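Local coordinates for protein beta-glucoside phosphorylase BglX (Unidentified, PDB 5VQE) that probably catalyses the reversible phosphorolysis of beta-glucosides as a phosphorylase of glycoside hydrolase family 3, and binds 2-fluoroglucose in its active-site pocket, at residues D30-I38 / L329-H340; V53-Y64 / L79-A90. All coordinates share one frame; numbering follows the deposited sequence.

Interaction 1. Residues D30-I38 / L329-H340; sequences DDEKLGQLI and LQEGLSCGLLTH
Helices 30-36 and 329-335, whose axes over these segments approach to 10.6 Å at 119°, meet around Leu34, which rests against Leu329, Gln330 and Leu333 on the outer, helical layer of the TIM-barrel domain. Leucine suits this place because its forked end divides the work: CD1 lies on the backbone of the other helix, 3.7 Å from Gln330 CA, while CD2 meets Leu338 CD2 at 4.1 Å. Where the chain passes into strand 38-42, Ile38 CD1 packs against Leu329 CD1 at 3.8 Å, and Phe326 of helix 322-335 adds its side chain to this apolar seam.

Polar residues border the seam where it nears solvent. Gln330 is long enough, its chain extended beyond CG, to span to the short Asp31, and NE2 donates to OD1 over 3.0 Å in an almost straight bond (179°); the acceptor lies in the amide plane, whereas the donor approaches from above the carboxylate plane. Beyond Gly336, a glycine that easily takes the positive phi of a Schellman motif, the chain returns to bring His340 beside Asp30. Leu333 CD1 sits over one face of the imidazole, and at the ring edge Asp30 OD2 lies 3.1 Å from His340 CE1.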
# COMPACT_ATOMS: atom_id res chain seq x y z
N ASP A 30 15.22 -31.00 2.31
CA ASP A 30 14.94 -30.19 1.13
C ASP A 30 13.48 -29.73 1.11
O ASP A 30 13.19 -28.58 0.79
CB ASP A 30 15.26 -30.97 -0.14
CG ASP A 30 16.75 -31.08 -0.40
OD1 ASP A 30 17.55 -30.57 0.41
OD2 ASP A 30 17.12 -31.69 -1.42
N ASP A 31 12.55 -30.62 1.48
CA ASP A 31 11.14 -30.23 1.50
C ASP A 31 10.89 -29.11 2.51
O ASP A 31 10.07 -28.22 2.26
CB ASP A 31 10.28 -31.44 1.83
CG ASP A 31 9.94 -32.28 0.61
OD1 ASP A 31 10.26 -31.86 -0.53
OD2 ASP A 31 9.34 -33.36 0.79
N GLU A 32 11.58 -29.15 3.65
CA GLU A 32 11.41 -28.10 4.65
C GLU A 32 12.04 -26.80 4.18
O GLU A 32 11.51 -25.71 4.46
CB GLU A 32 12.03 -28.53 5.98
CG GLU A 32 11.22 -29.54 6.74
CD GLU A 32 11.94 -30.01 7.98
OE1 GLU A 32 13.10 -30.47 7.87
OE2 GLU A 32 11.34 -29.89 9.07
N LYS A 33 13.18 -26.88 3.50
CA LYS A 33 13.80 -25.68 2.96
C LYS A 33 12.91 -25.05 1.89
O LYS A 33 12.68 -23.84 1.88
CB LYS A 33 15.19 -26.00 2.41
CG LYS A 33 16.25 -26.23 3.48
CD LYS A 33 17.55 -26.69 2.85
CE LYS A 33 18.54 -27.21 3.87
NZ LYS A 33 19.80 -27.68 3.22
N LEU A 34 12.37 -25.88 0.98
CA LEU A 34 11.45 -25.37 -0.03
C LEU A 34 10.25 -24.69 0.61
O LEU A 34 9.77 -23.65 0.13
CB LEU A 34 11.00 -26.50 -0.97
CG LEU A 34 12.10 -27.10 -1.86
CD1 LEU A 34 11.59 -28.32 -2.62
CD2 LEU A 34 12.64 -26.06 -2.83
N GLY A 35 9.73 -25.25 1.70
CA GLY A 35 8.58 -24.65 2.35
C GLY A 35 8.90 -23.30 2.96
O GLY A 35 8.06 -22.39 2.97
N GLN A 36 10.12 -23.15 3.49
CA GLN A 36 10.54 -21.86 4.04
C GLN A 36 10.44 -20.74 3.01
O GLN A 36 10.28 -19.57 3.38
CB GLN A 36 11.97 -21.94 4.56
CG GLN A 36 12.13 -22.64 5.91
CD GLN A 36 11.39 -21.93 7.02
OE1 GLN A 36 11.72 -20.80 7.38
NE2 GLN A 36 10.36 -22.58 7.55
N LEU A 37 10.56 -21.08 1.73
CA LEU A 37 10.51 -20.07 0.67
C LEU A 37 9.13 -19.46 0.50
O LEU A 37 9.02 -18.43 -0.18
CB LEU A 37 10.92 -20.68 -0.67
CG LEU A 37 12.27 -21.40 -0.76
CD1 LEU A 37 12.40 -22.03 -2.12
CD2 LEU A 37 13.42 -20.46 -0.51
N ILE A 38 8.09 -20.06 1.06
CA ILE A 38 6.71 -19.73 0.71
C ILE A 38 6.06 -18.93 1.83
O ILE A 38 6.11 -19.33 3.00
CB ILE A 38 5.88 -21.00 0.41
CG1 ILE A 38 6.43 -21.72 -0.82
CG2 ILE A 38 4.41 -20.64 0.19
CD1 ILE A 38 5.88 -23.13 -1.01
N LEU A 329 8.24 -26.58 -7.19
CA LEU A 329 9.50 -26.29 -6.52
C LEU A 329 10.32 -27.55 -6.30
O LEU A 329 11.54 -27.55 -6.50
CB LEU A 329 9.23 -25.59 -5.19
CG LEU A 329 8.74 -24.14 -5.27
CD1 LEU A 329 8.30 -23.69 -3.89
CD2 LEU A 329 9.80 -23.22 -5.82
N GLN A 330 9.67 -28.64 -5.89
CA GLN A 330 10.40 -29.90 -5.72
C GLN A 330 11.07 -30.31 -7.02
O GLN A 330 12.25 -30.70 -7.03
CB GLN A 330 9.45 -31.00 -5.25
CG GLN A 330 8.90 -30.86 -3.84
CD GLN A 330 7.90 -31.96 -3.53
OE1 GLN A 330 7.00 -32.24 -4.32
NE2 GLN A 330 8.06 -32.60 -2.38
N GLU A 331 10.33 -30.25 -8.12
CA GLU A 331 10.85 -30.69 -9.41
C GLU A 331 11.89 -29.71 -9.95
O GLU A 331 12.86 -30.14 -10.58
CB GLU A 331 9.70 -30.88 -10.39
CG GLU A 331 8.85 -32.10 -10.02
CD GLU A 331 7.65 -32.30 -10.92
OE1 GLU A 331 7.46 -31.50 -11.86
OE2 GLU A 331 6.90 -33.26 -10.66
N GLY A 332 11.70 -28.41 -9.70
CA GLY A 332 12.72 -27.43 -10.08
C GLY A 332 14.04 -27.66 -9.37
O GLY A 332 15.11 -27.49 -9.96
N LEU A 333 13.99 -28.04 -8.09
CA LEU A 333 15.21 -28.37 -7.36
C LEU A 333 15.84 -29.65 -7.90
O LEU A 333 17.06 -29.71 -8.10
CB LEU A 333 14.90 -28.51 -5.87
CG LEU A 333 16.07 -28.81 -4.94
CD1 LEU A 333 17.11 -27.67 -4.98
CD2 LEU A 333 15.58 -29.04 -3.51
N SER A 334 15.04 -30.68 -8.16
CA SER A 334 15.63 -31.95 -8.57
C SER A 334 16.23 -31.87 -9.97
O SER A 334 17.26 -32.51 -10.22
CB SER A 334 14.61 -33.08 -8.48
OG SER A 334 13.39 -32.73 -9.09
N CYS A 335 15.64 -31.09 -10.87
CA CYS A 335 16.09 -31.02 -12.26
C CYS A 335 17.00 -29.84 -12.56
O CYS A 335 17.41 -29.68 -13.71
CB CYS A 335 14.89 -30.97 -13.21
SG CYS A 335 14.20 -29.30 -13.44
N GLY A 336 17.32 -28.99 -11.58
CA GLY A 336 18.32 -27.96 -11.75
C GLY A 336 17.82 -26.58 -12.16
O GLY A 336 18.65 -25.70 -12.42
N LEU A 337 16.51 -26.36 -12.24
CA LEU A 337 16.03 -24.99 -12.39
C LEU A 337 16.36 -24.16 -11.17
O LEU A 337 16.56 -22.94 -11.27
CB LEU A 337 14.52 -24.97 -12.64
CG LEU A 337 14.05 -24.97 -14.09
CD1 LEU A 337 14.85 -25.93 -14.96
CD2 LEU A 337 12.58 -25.32 -14.12
N LEU A 338 16.42 -24.79 -10.01
CA LEU A 338 16.84 -24.17 -8.76
C LEU A 338 17.98 -25.01 -8.21
O LEU A 338 17.84 -26.23 -8.07
CB LEU A 338 15.69 -24.11 -7.76
CG LEU A 338 16.03 -23.71 -6.32
CD1 LEU A 338 16.59 -22.31 -6.27
CD2 LEU A 338 14.82 -23.84 -5.44
N THR A 339 19.10 -24.37 -7.91
CA THR A 339 20.23 -25.11 -7.38
C THR A 339 20.10 -25.27 -5.87
O THR A 339 19.50 -24.45 -5.18
CB THR A 339 21.55 -24.40 -7.72
OG1 THR A 339 21.63 -23.17 -7.01
CG2 THR A 339 21.64 -24.13 -9.22
N HIS A 340 20.67 -26.37 -5.37
CA HIS A 340 20.71 -26.59 -3.93
C HIS A 340 21.49 -25.50 -3.22
O HIS A 340 21.20 -25.18 -2.06
CB HIS A 340 21.34 -27.95 -3.62
CG HIS A 340 20.47 -29.11 -3.97
ND1 HIS A 340 19.71 -29.78 -3.04
CD2 HIS A 340 20.21 -29.70 -5.16
CE1 HIS A 340 19.04 -30.75 -3.63
NE2 HIS A 340 19.32 -30.72 -4.92
O HOH W 1 19.76 -29.79 -0.24

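Interaction 2. Residues V53-Y64 / L79-A90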
# COMPACT_ATOMS: atom_id res chain seq x y z
N VAL A 53 -2.65 -23.68 5.96
CA VAL A 53 -1.41 -23.27 5.32
C VAL A 53 -0.30 -24.29 5.51
O VAL A 53 0.75 -24.16 4.88
CB VAL A 53 -0.92 -21.90 5.83
CG1 VAL A 53 -2.02 -20.85 5.68
CG2 VAL A 53 -0.42 -21.97 7.27
N MET A 54 -0.51 -25.30 6.36
CA MET A 54 0.51 -26.28 6.67
C MET A 54 0.16 -27.68 6.19
O MET A 54 0.82 -28.64 6.60
CB MET A 54 0.76 -26.32 8.18
CG MET A 54 1.31 -25.03 8.77
SD MET A 54 1.21 -25.06 10.57
CE MET A 54 1.64 -23.37 10.95
N LYS A 55 -0.87 -27.83 5.35
CA LYS A 55 -1.28 -29.17 4.92
C LYS A 55 -0.36 -29.76 3.86
O LYS A 55 -0.23 -30.99 3.78
CB LYS A 55 -2.71 -29.13 4.35
CG LYS A 55 -3.72 -28.43 5.23
N HIS A 56 0.25 -28.93 3.01
CA HIS A 56 1.01 -29.41 1.87
C HIS A 56 2.50 -29.17 2.01
O HIS A 56 3.27 -29.74 1.23
CB HIS A 56 0.49 -28.75 0.60
CG HIS A 56 -0.99 -28.86 0.43
ND1 HIS A 56 -1.60 -30.02 0.01
CD2 HIS A 56 -1.99 -27.97 0.66
CE1 HIS A 56 -2.91 -29.84 -0.03
NE2 HIS A 56 -3.17 -28.60 0.35
N PHE A 57 2.90 -28.35 2.96
CA PHE A 57 4.29 -28.00 3.21
C PHE A 57 4.30 -27.14 4.47
O PHE A 57 3.25 -26.74 4.97
CB PHE A 57 4.91 -27.26 2.03
CG PHE A 57 4.07 -26.12 1.51
CD1 PHE A 57 3.27 -26.29 0.40
CD2 PHE A 57 4.07 -24.89 2.15
CE1 PHE A 57 2.49 -25.26 -0.08
CE2 PHE A 57 3.30 -23.86 1.69
CZ PHE A 57 2.50 -24.04 0.57
N LEU A 58 5.50 -26.85 4.96
CA LEU A 58 5.64 -26.03 6.16
C LEU A 58 6.14 -24.65 5.75
O LEU A 58 7.33 -24.49 5.42
CB LEU A 58 6.60 -26.70 7.15
CG LEU A 58 6.14 -28.11 7.56
CD1 LEU A 58 7.16 -28.81 8.48
CD2 LEU A 58 4.75 -28.11 8.22
N PRO A 59 5.28 -23.63 5.73
CA PRO A 59 5.68 -22.35 5.12
C PRO A 59 6.64 -21.57 5.99
O PRO A 59 6.76 -21.79 7.20
CB PRO A 59 4.35 -21.61 4.96
CG PRO A 59 3.50 -22.13 6.06
CD PRO A 59 3.89 -23.59 6.21
N GLY A 60 7.33 -20.63 5.35
CA GLY A 60 8.25 -19.77 6.06
C GLY A 60 7.58 -18.53 6.64
O GLY A 60 8.12 -17.92 7.57
N ALA A 61 6.42 -18.17 6.11
CA ALA A 61 5.73 -16.95 6.53
C ALA A 61 4.25 -17.06 6.19
O ALA A 61 3.84 -17.92 5.41
CB ALA A 61 6.33 -15.71 5.86
N VAL A 62 3.45 -16.18 6.80
CA VAL A 62 2.07 -15.96 6.41
C VAL A 62 1.83 -14.46 6.35
O VAL A 62 2.56 -13.66 6.94
CB VAL A 62 1.06 -16.61 7.38
CG1 VAL A 62 1.25 -18.11 7.42
CG2 VAL A 62 1.19 -16.02 8.77
N MET A 63 0.78 -14.07 5.61
CA MET A 63 0.27 -12.71 5.61
C MET A 63 -1.21 -12.73 5.98
O MET A 63 -1.97 -13.52 5.42
CB MET A 63 0.44 -12.02 4.25
CG MET A 63 0.17 -10.50 4.34
SD MET A 63 -0.33 -9.67 2.81
CE MET A 63 -2.02 -10.23 2.67
N TYR A 64 -1.60 -11.87 6.91
CA TYR A 64 -3.00 -11.73 7.31
C TYR A 64 -3.68 -10.74 6.37
O TYR A 64 -3.22 -9.60 6.22
CB TYR A 64 -3.14 -11.23 8.75
CG TYR A 64 -2.60 -12.15 9.84
CD1 TYR A 64 -2.59 -13.52 9.68
CD2 TYR A 64 -2.13 -11.63 11.03
CE1 TYR A 64 -2.12 -14.35 10.67
CE2 TYR A 64 -1.64 -12.45 12.03
CZ TYR A 64 -1.65 -13.81 11.84
OH TYR A 64 -1.17 -14.65 12.82
N LEU A 79 -0.76 -20.43 15.05
CA LEU A 79 0.19 -20.69 13.97
C LEU A 79 1.59 -20.92 14.52
O LEU A 79 2.25 -21.90 14.17
CB LEU A 79 0.19 -19.54 12.98
CG LEU A 79 -1.03 -19.48 12.08
CD1 LEU A 79 -1.08 -18.13 11.37
CD2 LEU A 79 -1.01 -20.62 11.07
N GLN A 80 2.06 -20.02 15.38
CA GLN A 80 3.44 -20.11 15.84
C GLN A 80 3.68 -21.37 16.66
O GLN A 80 4.70 -22.04 16.50
CB GLN A 80 3.82 -18.87 16.64
CG GLN A 80 3.86 -17.57 15.82
CD GLN A 80 5.07 -17.49 14.90
OE1 GLN A 80 5.62 -18.50 14.47
NE2 GLN A 80 5.49 -16.26 14.59
N LYS A 81 2.76 -21.70 17.57
CA LYS A 81 2.96 -22.89 18.39
C LYS A 81 2.89 -24.17 17.57
O LYS A 81 3.47 -25.18 17.97
CB LYS A 81 1.95 -22.91 19.54
CG LYS A 81 2.30 -21.96 20.68
N ALA A 82 2.20 -24.14 16.43
CA ALA A 82 2.15 -25.28 15.53
C ALA A 82 3.34 -25.36 14.58
O ALA A 82 3.48 -26.37 13.88
CB ALA A 82 0.86 -25.24 14.71
N SER A 83 4.19 -24.33 14.53
CA SER A 83 5.31 -24.27 13.60
C SER A 83 6.61 -24.66 14.29
O SER A 83 6.94 -24.12 15.35
CB SER A 83 5.46 -22.86 13.02
OG SER A 83 4.34 -22.51 12.24
N LYS A 84 7.37 -25.56 13.66
CA LYS A 84 8.69 -25.89 14.19
C LYS A 84 9.64 -24.72 14.06
O LYS A 84 10.38 -24.40 15.00
CB LYS A 84 9.27 -27.12 13.49
CG LYS A 84 10.67 -27.47 14.01
CD LYS A 84 11.21 -28.78 13.45
CE LYS A 84 11.60 -28.67 11.99
NZ LYS A 84 12.43 -29.83 11.55
N ILE A 85 9.67 -24.09 12.90
CA ILE A 85 10.41 -22.85 12.67
C ILE A 85 9.43 -21.69 12.85
O ILE A 85 8.39 -21.68 12.19
CB ILE A 85 11.03 -22.80 11.26
CG1 ILE A 85 11.86 -24.06 10.96
CG2 ILE A 85 11.88 -21.55 11.11
CD1 ILE A 85 13.02 -24.29 11.90
N PRO A 86 9.73 -20.71 13.71
CA PRO A 86 8.83 -19.56 13.83
C PRO A 86 8.56 -18.91 12.48
O PRO A 86 9.44 -18.85 11.61
CB PRO A 86 9.59 -18.60 14.76
CG PRO A 86 10.49 -19.46 15.54
CD PRO A 86 10.87 -20.61 14.64
N LEU A 87 7.36 -18.38 12.33
CA LEU A 87 6.92 -17.73 11.10
C LEU A 87 7.23 -16.24 11.11
O LEU A 87 7.09 -15.58 12.14
CB LEU A 87 5.41 -17.90 10.92
CG LEU A 87 4.88 -19.32 10.76
CD1 LEU A 87 3.41 -19.40 11.14
CD2 LEU A 87 5.08 -19.77 9.33
N LEU A 88 7.63 -15.71 9.96
CA LEU A 88 7.42 -14.29 9.70
C LEU A 88 5.93 -14.07 9.44
O LEU A 88 5.31 -14.84 8.70
CB LEU A 88 8.25 -13.81 8.52
CG LEU A 88 9.77 -13.89 8.68
CD1 LEU A 88 10.43 -13.57 7.37
CD2 LEU A 88 10.26 -12.95 9.77
N ILE A 89 5.36 -13.06 10.09
CA ILE A 89 3.93 -12.77 9.99
C ILE A 89 3.79 -11.38 9.40
O ILE A 89 4.10 -10.38 10.06
CB ILE A 89 3.22 -12.88 11.35
CG1 ILE A 89 3.32 -14.31 11.88
CG2 ILE A 89 1.76 -12.50 11.22
CD1 ILE A 89 2.84 -14.48 13.30
N ALA A 90 3.32 -11.31 8.16
CA ALA A 90 3.27 -10.07 7.40
C ALA A 90 1.86 -9.50 7.33
O ALA A 90 0.86 -10.19 7.58
CB ALA A 90 3.80 -10.29 5.98
O HOH W 2 8.42 -21.20 9.33
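Tyr64 and Ile89 are brought together by their first torsions: the tyrosine CG stands anti to its carbonyl carbon (chi1 -64°), and Ile89 has CG2 anti to the backbone N, so that this methyl lies over the phenol face, 3.9 Å from the ring centroid in a CH-pi contact. They lie in a beta-alpha-beta unit of the TIM barrel, parallel strands 61-64 and 88-91 joined through helix 69-82. Leu79 of that helix meets the same ring at its edge with CD1, and Val62 CG2 meets that Leu79 CD1 tip to tip; branched aliphatic residues fill the space between sheet and helix. Tyr64 OH is hydrogen-bonded to Thr76 OG1. An alanine here would remove the face Ile89 packs on and would probably leave a gap beside Leu79 and Thr76 without its hydroxyl partner.

On the other face of the sheet, Met63 runs past Ala90, its CG 4.0 Å from Ala90 CB, then bends at its last torsion (chi3 75°) and touches the bound 2-fluoroglucose; the small Ala90 leaves room for Tyr145. Four backbone bonds join the strands, the shortest from Ala90 N to Val62 O (2.8 Å). The Gln80 amide accepts from Leu87 N and donates to Leu87 O. Unbranched and extended, Met54 carries CE to Leu79 CD2 (3.8 Å) and lays SD by Ala82 CB, and Ser83 OG donates to Leu79 O over 2.9 Å.

How the interactions relate
From the N terminus, helix 30-36 leads into strand 38-42, and the chain then builds the unit joined by interaction 2, closing a short loop through helix 69-82. Much later, after the rest of the barrel strands, helix 322-335 returns to helix 30-36, so interaction 1 closes a long loop that contains the whole of interaction 2. The short loop thus joins neighbouring strands, and the long one brings the helix that follows strand 316-317 back to the helix that precedes strand 38-42, two strands that are neighbours in the sheet. Their centres lie about 17 Å apart, yet they touch: Glu32 OE2 forms a salt bridge with Lys84 NZ (2.7 Å), and Ile38 O probably accepts a hydrogen bond from Gly60 N (2.9 Å).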